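Local structure of HTH tetR-type domain-containing protein (3IUV) at residues I15-I20 against L62-E67; P9-R14 against T48-T53; A134-R139 against R146-V151. The protein is of unknown specific function but probably binds DNA and regulates transcription. All blocks are in the same frame, centred on the assembly; numbering follows the deposited sequence.

Overall arrangement
From the N terminus, helix 11-24 supplies the first half of two contacts. Contact 2 closes first, when T48-T53, at the end of helix 44-50, comes back to P9-R14. Contact 1 closes later, when L62-E67 of helix 54-73 packs on I15-I20. The two loops cross, because their segments alternate along the chain. They also touch: Q13 probably bonds to Q64, and F51 packs on I15 and I16. Contact 2 ties the start of helix 11-24 to the end of the predicted helix-turn-helix, and contact 1 ties helix 11-24 to helix 54-73. Contact 3 follows in series, closing a short loop between helices 121-139 and 142-161. Its centre is about 25 Å from that of contact 1.

Contact 1: residues I15-I20 against L62-E67; sequences IIDAAI and LRQANE
The Q64 side chain reaches from helix 54-73 to helix 11-24, where its amide meets I16, D17 and I20. CG stands anti to the backbone N (chi1 159°), which sends the chain out toward the other helix. The amide NH2 then bonds to the carboxylate of D17, with Q64 NE2 3.1 Å from D17 OD1. The N-H...O angle is 144°, so the bond is moderately bent. The donor comes almost in line with the C-O bond of D17 OD1. That oxygen is tilted moderately from the Q64 amide plane, and the two flat groups are turned steeply against each other. Methyl groups flank this polar end. I20 CD1 lies 3.4 Å from Q64 NE2 and also touches Q64 CD and CG. I16 CG2 approaches the other branch, 4.0 Å from Q64 OE1.

The setting is that of a TetR-type regulator, in which the first helix of the DNA-binding domain packs on the long helix leading into the C-terminal domain. The axes of the two short segments cross at 91° and come within 10.6 Å, so one long side chain spans much of the gap. Q13 NE2 hydrogen-bonds to both Q64 OE1 and D17 OD2, which is consistent with the modelled orientation of the Q64 amide. Replacing Q64 by an alanine would probably leave D17 OD1 without this donor and open a gap beside I20. I16 also packs on A60 of helix 54-73, while R63 forms a salt bridge with E127 on helix 121-139.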
loop_
_atom_site.group_PDB
_atom_site.type_symbol
_atom_site.label_atom_id
_atom_site.label_comp_id
_atom_site.label_asym_id
_atom_site.label_seq_id
_atom_site.Cartn_x
_atom_site.Cartn_y
_atom_site.Cartn_z
ATOM N N ILE A 15 18.572 -19.317 -0.475
ATOM C CA ILE A 15 17.178 -19.662 -0.212
ATOM C C ILE A 15 16.276 -18.413 -0.156
ATOM O O ILE A 15 15.317 -18.296 -0.932
ATOM C CB ILE A 15 17.033 -20.559 1.053
ATOM C CG1 ILE A 15 17.552 -21.981 0.755
ATOM C CG2 ILE A 15 15.577 -20.572 1.580
ATOM C CD1 ILE A 15 17.511 -22.931 1.924
ATOM N N ILE A 16 16.597 -17.480 0.737
ATOM C CA ILE A 16 15.830 -16.246 0.884
ATOM C C ILE A 16 15.702 -15.488 -0.431
ATOM O O ILE A 16 14.623 -14.996 -0.787
ATOM C CB ILE A 16 16.488 -15.335 1.904
ATOM C CG1 ILE A 16 16.402 -15.988 3.286
ATOM C CG2 ILE A 16 15.829 -13.969 1.888
ATOM C CD1 ILE A 16 17.133 -15.232 4.362
ATOM N N ASP A 17 16.815 -15.395 -1.149
ATOM C CA ASP A 17 16.841 -14.683 -2.418
ATOM C C ASP A 17 15.890 -15.335 -3.386
ATOM O O ASP A 17 15.164 -14.669 -4.110
ATOM C CB ASP A 17 18.253 -14.687 -2.988
ATOM C CG ASP A 17 19.165 -13.701 -2.275
ATOM O OD1 ASP A 17 18.684 -12.608 -1.897
ATOM O OD2 ASP A 17 20.358 -14.016 -2.088
ATOM N N ALA A 18 15.898 -16.657 -3.385
ATOM C CA ALA A 18 15.003 -17.420 -4.231
ATOM C C ALA A 18 13.555 -17.164 -3.846
ATOM O O ALA A 18 12.707 -16.975 -4.713
ATOM C CB ALA A 18 15.342 -18.909 -4.147
ATOM N N ALA A 19 13.276 -17.159 -2.544
ATOM C CA ALA A 19 11.937 -16.866 -2.058
ATOM C C ALA A 19 11.570 -15.523 -2.641
ATOM O O ALA A 19 10.480 -15.331 -3.195
ATOM C CB ALA A 19 11.931 -16.786 -0.552
ATOM N N ILE A 20 12.513 -14.599 -2.517
ATOM C CA ILE A 20 12.374 -13.270 -3.076
ATOM C C ILE A 20 11.946 -13.325 -4.545
ATOM O O ILE A 20 10.933 -12.739 -4.921
ATOM C CB ILE A 20 13.669 -12.437 -2.854
ATOM C CG1 ILE A 20 13.530 -11.597 -1.578
ATOM C CG2 ILE A 20 13.984 -11.551 -4.050
ATOM C CD1 ILE A 20 14.848 -11.032 -1.032
ATOM N N LEU A 62 11.197 -10.740 3.873
ATOM C CA LEU A 62 10.938 -9.315 3.961
ATOM C C LEU A 62 11.991 -8.556 4.770
ATOM O O LEU A 62 12.559 -7.578 4.291
ATOM C CB LEU A 62 9.545 -9.055 4.521
ATOM C CG LEU A 62 9.210 -7.571 4.643
ATOM C CD1 LEU A 62 9.783 -6.996 5.926
ATOM C CD2 LEU A 62 9.713 -6.797 3.433
ATOM N N ARG A 63 12.229 -8.982 6.003
ATOM C CA ARG A 63 13.208 -8.310 6.848
ATOM C C ARG A 63 14.465 -7.967 6.048
ATOM O O ARG A 63 15.144 -6.987 6.349
ATOM C CB ARG A 63 13.548 -9.167 8.078
ATOM C CG ARG A 63 14.392 -8.470 9.156
ATOM C CD ARG A 63 14.172 -9.117 10.522
ATOM N NE ARG A 63 12.848 -8.810 11.067
ATOM C CZ ARG A 63 12.166 -9.594 11.898
ATOM N NH1 ARG A 63 12.670 -10.759 12.286
ATOM N NH2 ARG A 63 10.969 -9.214 12.330
ATOM N N GLN A 64 14.766 -8.771 5.027
ATOM C CA GLN A 64 15.862 -8.460 4.113
ATOM C C GLN A 64 15.533 -7.213 3.311
ATOM O O GLN A 64 16.348 -6.298 3.210
ATOM C CB GLN A 64 16.158 -9.612 3.153
ATOM C CG GLN A 64 16.904 -9.148 1.901
ATOM C CD GLN A 64 17.849 -10.199 1.330
ATOM O OE1 GLN A 64 18.464 -10.985 2.068
ATOM N NE2 GLN A 64 17.982 -10.207 0.003
ATOM N N ALA A 65 14.344 -7.185 2.717
ATOM C CA ALA A 65 13.864 -5.964 2.079
ATOM C C ALA A 65 14.078 -4.805 3.043
ATOM O O ALA A 65 14.850 -3.887 2.754
ATOM C CB ALA A 65 12.401 -6.081 1.719
ATOM N N ASN A 66 13.396 -4.861 4.189
ATOM C CA ASN A 66 13.602 -3.894 5.277
ATOM C C ASN A 66 15.062 -3.506 5.547
ATOM O O ASN A 66 15.338 -2.355 5.831
ATOM C CB ASN A 66 12.957 -4.371 6.584
ATOM C CG ASN A 66 11.470 -4.121 6.630
ATOM O OD1 ASN A 66 10.913 -3.461 5.752
ATOM N ND2 ASN A 66 10.812 -4.648 7.663
ATOM N N GLU A 67 15.997 -4.451 5.468
ATOM C CA GLU A 67 17.409 -4.118 5.689
ATOM C C GLU A 67 18.064 -3.443 4.476
ATOM O O GLU A 67 19.021 -2.682 4.622
ATOM C CB GLU A 67 18.199 -5.344 6.146
ATOM C CG GLU A 67 17.792 -5.818 7.538
ATOM C CD GLU A 67 18.407 -7.161 7.923
ATOM O OE1 GLU A 67 18.092 -7.655 9.029
ATOM O OE2 GLU A 67 19.197 -7.720 7.124
#

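Contact 2: residues P9-R14 against T48-T53; sequences PERRQR and TYHFAT
The H50 imidazole faces R12, whose CB sits over one face of the ring. This is a CH-pi contact: R12 CB is 3.8 Å from the H50 ring centroid, 19° off the ring normal. The closest ring atom is H50 ND1, 3.6 Å from R12 CB. Y49 CD2, from the preceding residue, lies over the opposite face, offset toward the rim, so the imidazole is sandwiched. H50 CG is anti to its own carbonyl carbon and beside the backbone N (chi1 -67°), which swings the ring toward helix 11-24.

R11 reaches the H50 ring from another direction. Its aliphatic chain crosses the histidine at about a right angle, and its guanidinium is turned steeply against the ring. The exact fit of R11 here is doubtful. Further along, R12 extends past H50 to the F51 ring. R12 NH2 lies 3.7 Å from F51 CE2, and the guanidinium and phenyl planes are inclined by 37°. F51 CZ is the next ring atom, 3.9 Å from the same R12 NH2.

H50 and F51 lie at the end of the predicted helix-turn-helix, where helix 44-50 gives way to the turn before helix 54-73. In that turn T53 sits at the N-cap of helix 54-73, and its backbone N bonds to D56 OD1. The F51 carbonyl accepts a hydrogen bond from H33 NE2. The F51 ring is buried between I15 and I16 of helix 11-24 and D56, L57 and A60 of helix 54-73. The contact therefore joins the start of helix 11-24 to the junction between helices 44-50 and 54-73.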
loop_
_atom_site.group_PDB
_atom_site.type_symbol
_atom_site.label_atom_id
_atom_site.label_comp_id
_atom_site.label_asym_id
_atom_site.label_seq_id
_atom_site.Cartn_x
_atom_site.Cartn_y
_atom_site.Cartn_z
ATOM N N PRO A 9 24.294 -16.496 5.760
ATOM C CA PRO A 9 25.320 -17.494 5.441
ATOM C C PRO A 9 25.656 -17.500 3.948
ATOM O O PRO A 9 26.372 -16.611 3.489
ATOM C CB PRO A 9 24.657 -18.802 5.868
ATOM C CG PRO A 9 23.829 -18.394 7.059
ATOM C CD PRO A 9 23.416 -16.941 6.855
ATOM N N GLU A 10 25.162 -18.495 3.215
ATOM C CA GLU A 10 25.186 -18.492 1.749
ATOM C C GLU A 10 24.336 -19.632 1.241
ATOM O O GLU A 10 23.856 -19.625 0.106
ATOM C CB GLU A 10 26.604 -18.558 1.176
ATOM C CG GLU A 10 27.041 -17.264 0.493
ATOM C CD GLU A 10 26.371 -17.048 -0.859
ATOM O OE1 GLU A 10 25.360 -16.314 -0.921
ATOM O OE2 GLU A 10 26.857 -17.620 -1.857
ATOM N N ARG A 11 24.157 -20.624 2.098
ATOM C CA ARG A 11 23.131 -21.602 1.864
ATOM C C ARG A 11 21.793 -20.901 2.051
ATOM O O ARG A 11 20.967 -20.873 1.140
ATOM C CB ARG A 11 23.259 -22.751 2.850
ATOM C CG ARG A 11 21.915 -23.276 3.319
ATOM C CD ARG A 11 21.276 -24.233 2.334
ATOM N NE ARG A 11 21.743 -24.031 0.969
ATOM C CZ ARG A 11 22.454 -24.922 0.286
ATOM N NH1 ARG A 11 22.774 -26.094 0.825
ATOM N NH2 ARG A 11 22.830 -24.648 -0.951
ATOM N N ARG A 12 21.603 -20.304 3.227
ATOM C CA ARG A 12 20.306 -19.739 3.602
ATOM C C ARG A 12 19.975 -18.445 2.849
ATOM O O ARG A 12 18.810 -18.068 2.697
ATOM C CB ARG A 12 20.214 -19.549 5.124
ATOM C CG ARG A 12 20.563 -18.166 5.653
ATOM C CD ARG A 12 19.855 -17.881 7.002
ATOM N NE ARG A 12 19.489 -16.461 7.129
ATOM C CZ ARG A 12 18.440 -15.993 7.809
ATOM N NH1 ARG A 12 18.204 -14.690 7.853
ATOM N NH2 ARG A 12 17.626 -16.820 8.446
ATOM N N GLN A 13 21.012 -17.770 2.372
ATOM C CA GLN A 13 20.829 -16.584 1.573
ATOM C C GLN A 13 20.244 -16.955 0.218
ATOM O O GLN A 13 19.270 -16.344 -0.256
ATOM C CB GLN A 13 22.175 -15.900 1.370
ATOM C CG GLN A 13 22.073 -14.536 0.710
ATOM C CD GLN A 13 21.230 -13.581 1.521
ATOM O OE1 GLN A 13 21.337 -13.524 2.755
ATOM N NE2 GLN A 13 20.380 -12.827 0.838
ATOM N N ARG A 14 20.863 -17.948 -0.416
ATOM C CA ARG A 14 20.408 -18.420 -1.712
ATOM C C ARG A 14 18.943 -18.706 -1.599
ATOM O O ARG A 14 18.165 -18.378 -2.498
ATOM C CB ARG A 14 21.133 -19.700 -2.109
ATOM C CG ARG A 14 22.522 -19.488 -2.668
ATOM C CD ARG A 14 23.172 -20.825 -2.935
ATOM N NE ARG A 14 22.223 -21.770 -3.517
ATOM C CZ ARG A 14 22.520 -23.030 -3.818
ATOM N NH1 ARG A 14 23.741 -23.486 -3.589
ATOM N NH2 ARG A 14 21.603 -23.836 -4.345
ATOM N N THR A 48 13.896 -26.457 4.703
ATOM C CA THR A 48 13.183 -26.523 5.957
ATOM C C THR A 48 14.149 -26.426 7.156
ATOM O O THR A 48 13.792 -25.968 8.247
ATOM C CB THR A 48 12.273 -27.756 5.986
ATOM O OG1 THR A 48 13.071 -28.939 6.017
ATOM C CG2 THR A 48 11.406 -27.792 4.721
ATOM N N TYR A 49 15.388 -26.830 6.931
ATOM C CA TYR A 49 16.413 -26.778 7.958
ATOM C C TYR A 49 16.605 -25.312 8.351
ATOM O O TYR A 49 16.802 -24.956 9.513
ATOM C CB TYR A 49 17.700 -27.404 7.409
ATOM C CG TYR A 49 18.903 -27.291 8.305
ATOM C CD1 TYR A 49 18.870 -27.779 9.601
ATOM C CD2 TYR A 49 20.084 -26.702 7.841
ATOM C CE1 TYR A 49 19.971 -27.680 10.420
ATOM C CE2 TYR A 49 21.186 -26.592 8.650
ATOM C CZ TYR A 49 21.125 -27.087 9.942
ATOM O OH TYR A 49 22.224 -26.992 10.761
ATOM N N HIS A 50 16.480 -24.451 7.365
ATOM C CA HIS A 50 16.595 -23.036 7.616
ATOM C C HIS A 50 15.261 -22.349 7.925
ATOM O O HIS A 50 15.237 -21.325 8.588
ATOM C CB HIS A 50 17.314 -22.377 6.446
ATOM C CG HIS A 50 18.737 -22.808 6.332
ATOM N ND1 HIS A 50 19.702 -22.415 7.227
ATOM C CD2 HIS A 50 19.354 -23.638 5.447
ATOM C CE1 HIS A 50 20.858 -22.965 6.898
ATOM N NE2 HIS A 50 20.668 -23.705 5.818
ATOM N N PHE A 51 14.148 -22.903 7.471
ATOM C CA PHE A 51 12.872 -22.249 7.737
ATOM C C PHE A 51 11.788 -23.266 7.968
ATOM O O PHE A 51 11.300 -23.878 7.020
ATOM C CB PHE A 51 12.468 -21.322 6.580
ATOM C CG PHE A 51 13.506 -20.296 6.242
ATOM C CD1 PHE A 51 14.330 -20.461 5.140
ATOM C CD2 PHE A 51 13.672 -19.168 7.035
ATOM C CE1 PHE A 51 15.304 -19.515 4.827
ATOM C CE2 PHE A 51 14.649 -18.221 6.735
ATOM C CZ PHE A 51 15.469 -18.396 5.630
ATOM N N ALA A 52 11.412 -23.435 9.230
ATOM C CA ALA A 52 10.311 -24.323 9.596
ATOM C C ALA A 52 8.948 -23.839 9.075
ATOM O O ALA A 52 8.347 -24.486 8.197
ATOM C CB ALA A 52 10.272 -24.495 11.088
ATOM N N THR A 53 8.448 -22.720 9.614
ATOM C CA THR A 53 7.165 -22.203 9.154
ATOM C C THR A 53 7.382 -21.581 7.798
ATOM O O THR A 53 8.506 -21.213 7.459
ATOM C CB THR A 53 6.539 -21.151 10.102
ATOM O OG1 THR A 53 7.118 -19.863 9.860
ATOM C CG2 THR A 53 6.746 -21.537 11.542
#

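Contact 3: residues A134-R139 against R146-V151; sequences ALLAAR and RALVAV
No flat group has a face or an edge in this contact; L136 meets L148 and V149 through branched aliphatic side chains alone. L136 points from helix 121-139 toward helix 142-161. Its branch point makes the closest touch, with L136 CG 3.7 Å from L148 CD1. One methyl goes further: L136 CD2 lies 3.9 Å from L148 CB, so it rests against the base of the partner side chain as well as its end. The same methyl reaches V149, with L136 CD2 4.2 Å from V149 CG2. A single leucine thus bears on two consecutive residues of the other helix.

L148 answers with CD1. That methyl is anti to CA (chi2 162°), which extends it toward L136, and the two leucines cross obliquely. The nearest CA pair across the segments is L136 CA and L148 CA, 7.9 Å apart.

Further apolar side chains surround the contact. L148 also packs on L86 and L90 of helix 86-98 and on L175 of helix 168-178. V149 touches W128, A129 and V132 of helix 121-139. Helix 142-161 also meets the second subunit: A147 packs on V174 and V149 on Q158 of that chain, and R146 makes a cation-pi contact with its Y170. This fits the dimer interface of TetR-type C-terminal domains.

All three touching residues are buried and meet through carbon atoms. The two helices are therefore held together here by dispersion and the exclusion of water, which depend on the fit of the side chains and not on directed bonds.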
loop_
_atom_site.group_PDB
_atom_site.type_symbol
_atom_site.label_atom_id
_atom_site.label_comp_id
_atom_site.label_asym_id
_atom_site.label_seq_id
_atom_site.Cartn_x
_atom_site.Cartn_y
_atom_site.Cartn_z
ATOM N N ALA A 134 11.761 6.981 13.990
ATOM C CA ALA A 134 12.636 7.285 15.130
ATOM C C ALA A 134 13.662 8.365 14.801
ATOM O O ALA A 134 13.926 9.253 15.605
ATOM C CB ALA A 134 13.336 6.039 15.598
ATOM N N LEU A 135 14.240 8.282 13.610
ATOM C CA LEU A 135 15.244 9.245 13.189
ATOM C C LEU A 135 14.584 10.599 12.908
ATOM O O LEU A 135 15.013 11.628 13.422
ATOM C CB LEU A 135 15.958 8.707 11.957
ATOM C CG LEU A 135 17.281 9.328 11.529
ATOM C CD1 LEU A 135 17.923 8.453 10.456
ATOM C CD2 LEU A 135 17.089 10.768 11.027
ATOM N N LEU A 136 13.528 10.589 12.100
ATOM C CA LEU A 136 12.786 11.805 11.791
ATOM C C LEU A 136 12.227 12.507 13.046
ATOM O O LEU A 136 12.282 13.732 13.166
ATOM C CB LEU A 136 11.644 11.473 10.826
ATOM C CG LEU A 136 11.836 11.768 9.340
ATOM C CD1 LEU A 136 13.296 12.001 8.977
ATOM C CD2 LEU A 136 11.214 10.643 8.506
ATOM N N ALA A 137 11.660 11.733 13.962
ATOM C CA ALA A 137 11.141 12.283 15.205
ATOM C C ALA A 137 12.252 13.072 15.911
ATOM O O ALA A 137 12.123 14.276 16.178
ATOM C CB ALA A 137 10.618 11.150 16.105
ATOM N N ALA A 138 13.352 12.385 16.209
ATOM C CA ALA A 138 14.499 13.043 16.809
ATOM C C ALA A 138 14.924 14.305 16.040
ATOM O O ALA A 138 15.278 15.325 16.656
ATOM C CB ALA A 138 15.662 12.068 16.926
ATOM N N ARG A 139 14.877 14.245 14.704
ATOM C CA ARG A 139 15.345 15.365 13.890
ATOM C C ARG A 139 14.310 16.454 13.633
ATOM O O ARG A 139 14.640 17.510 13.092
ATOM C CB ARG A 139 15.935 14.908 12.555
ATOM C CG ARG A 139 16.826 15.977 11.949
ATOM C CD ARG A 139 16.328 16.341 10.595
ATOM N NE ARG A 139 16.411 17.773 10.306
ATOM C CZ ARG A 139 17.220 18.279 9.386
ATOM N NH1 ARG A 139 18.012 17.455 8.707
ATOM N NH2 ARG A 139 17.242 19.589 9.145
ATOM N N ARG A 146 5.531 11.420 11.607
ATOM C CA ARG A 146 4.449 10.558 11.161
ATOM C C ARG A 146 3.984 11.030 9.778
ATOM O O ARG A 146 3.732 10.247 8.870
ATOM C CB ARG A 146 3.294 10.613 12.157
ATOM C CG ARG A 146 3.573 9.853 13.436
ATOM C CD ARG A 146 2.774 10.415 14.591
ATOM N NE ARG A 146 1.351 10.080 14.493
ATOM C CZ ARG A 146 0.372 10.717 15.137
ATOM N NH1 ARG A 146 0.650 11.744 15.931
ATOM N NH2 ARG A 146 -0.893 10.333 14.982
ATOM N N ALA A 147 3.893 12.336 9.618
ATOM C CA ALA A 147 3.542 12.878 8.331
ATOM C C ALA A 147 4.591 12.526 7.281
ATOM O O ALA A 147 4.258 12.084 6.178
ATOM C CB ALA A 147 3.360 14.387 8.431
ATOM N N LEU A 148 5.861 12.739 7.599
ATOM C CA LEU A 148 6.888 12.467 6.616
ATOM C C LEU A 148 6.745 11.019 6.195
ATOM O O LEU A 148 6.593 10.702 5.024
ATOM C CB LEU A 148 8.281 12.757 7.181
ATOM C CG LEU A 148 8.646 14.250 7.219
ATOM C CD1 LEU A 148 9.834 14.593 8.182
ATOM C CD2 LEU A 148 8.905 14.762 5.808
ATOM N N VAL A 149 6.750 10.138 7.177
ATOM C CA VAL A 149 6.622 8.718 6.924
ATOM C C VAL A 149 5.400 8.364 6.048
ATOM O O VAL A 149 5.507 7.616 5.080
ATOM C CB VAL A 149 6.561 7.977 8.247
ATOM C CG1 VAL A 149 6.029 6.539 8.062
ATOM C CG2 VAL A 149 7.947 7.996 8.911
ATOM N N ALA A 150 4.239 8.895 6.393
ATOM C CA ALA A 150 3.030 8.580 5.653
ATOM C C ALA A 150 3.169 8.955 4.162
ATOM O O ALA A 150 2.663 8.273 3.260
ATOM C CB ALA A 150 1.837 9.294 6.279
ATOM N N VAL A 151 3.871 10.041 3.901
ATOM C CA VAL A 151 3.996 10.500 2.534
ATOM C C VAL A 151 5.065 9.724 1.749
ATOM O O VAL A 151 4.899 9.490 0.557
ATOM C CB VAL A 151 4.203 12.013 2.478
ATOM C CG1 VAL A 151 5.640 12.383 2.866
ATOM C CG2 VAL A 151 3.846 12.513 1.117
#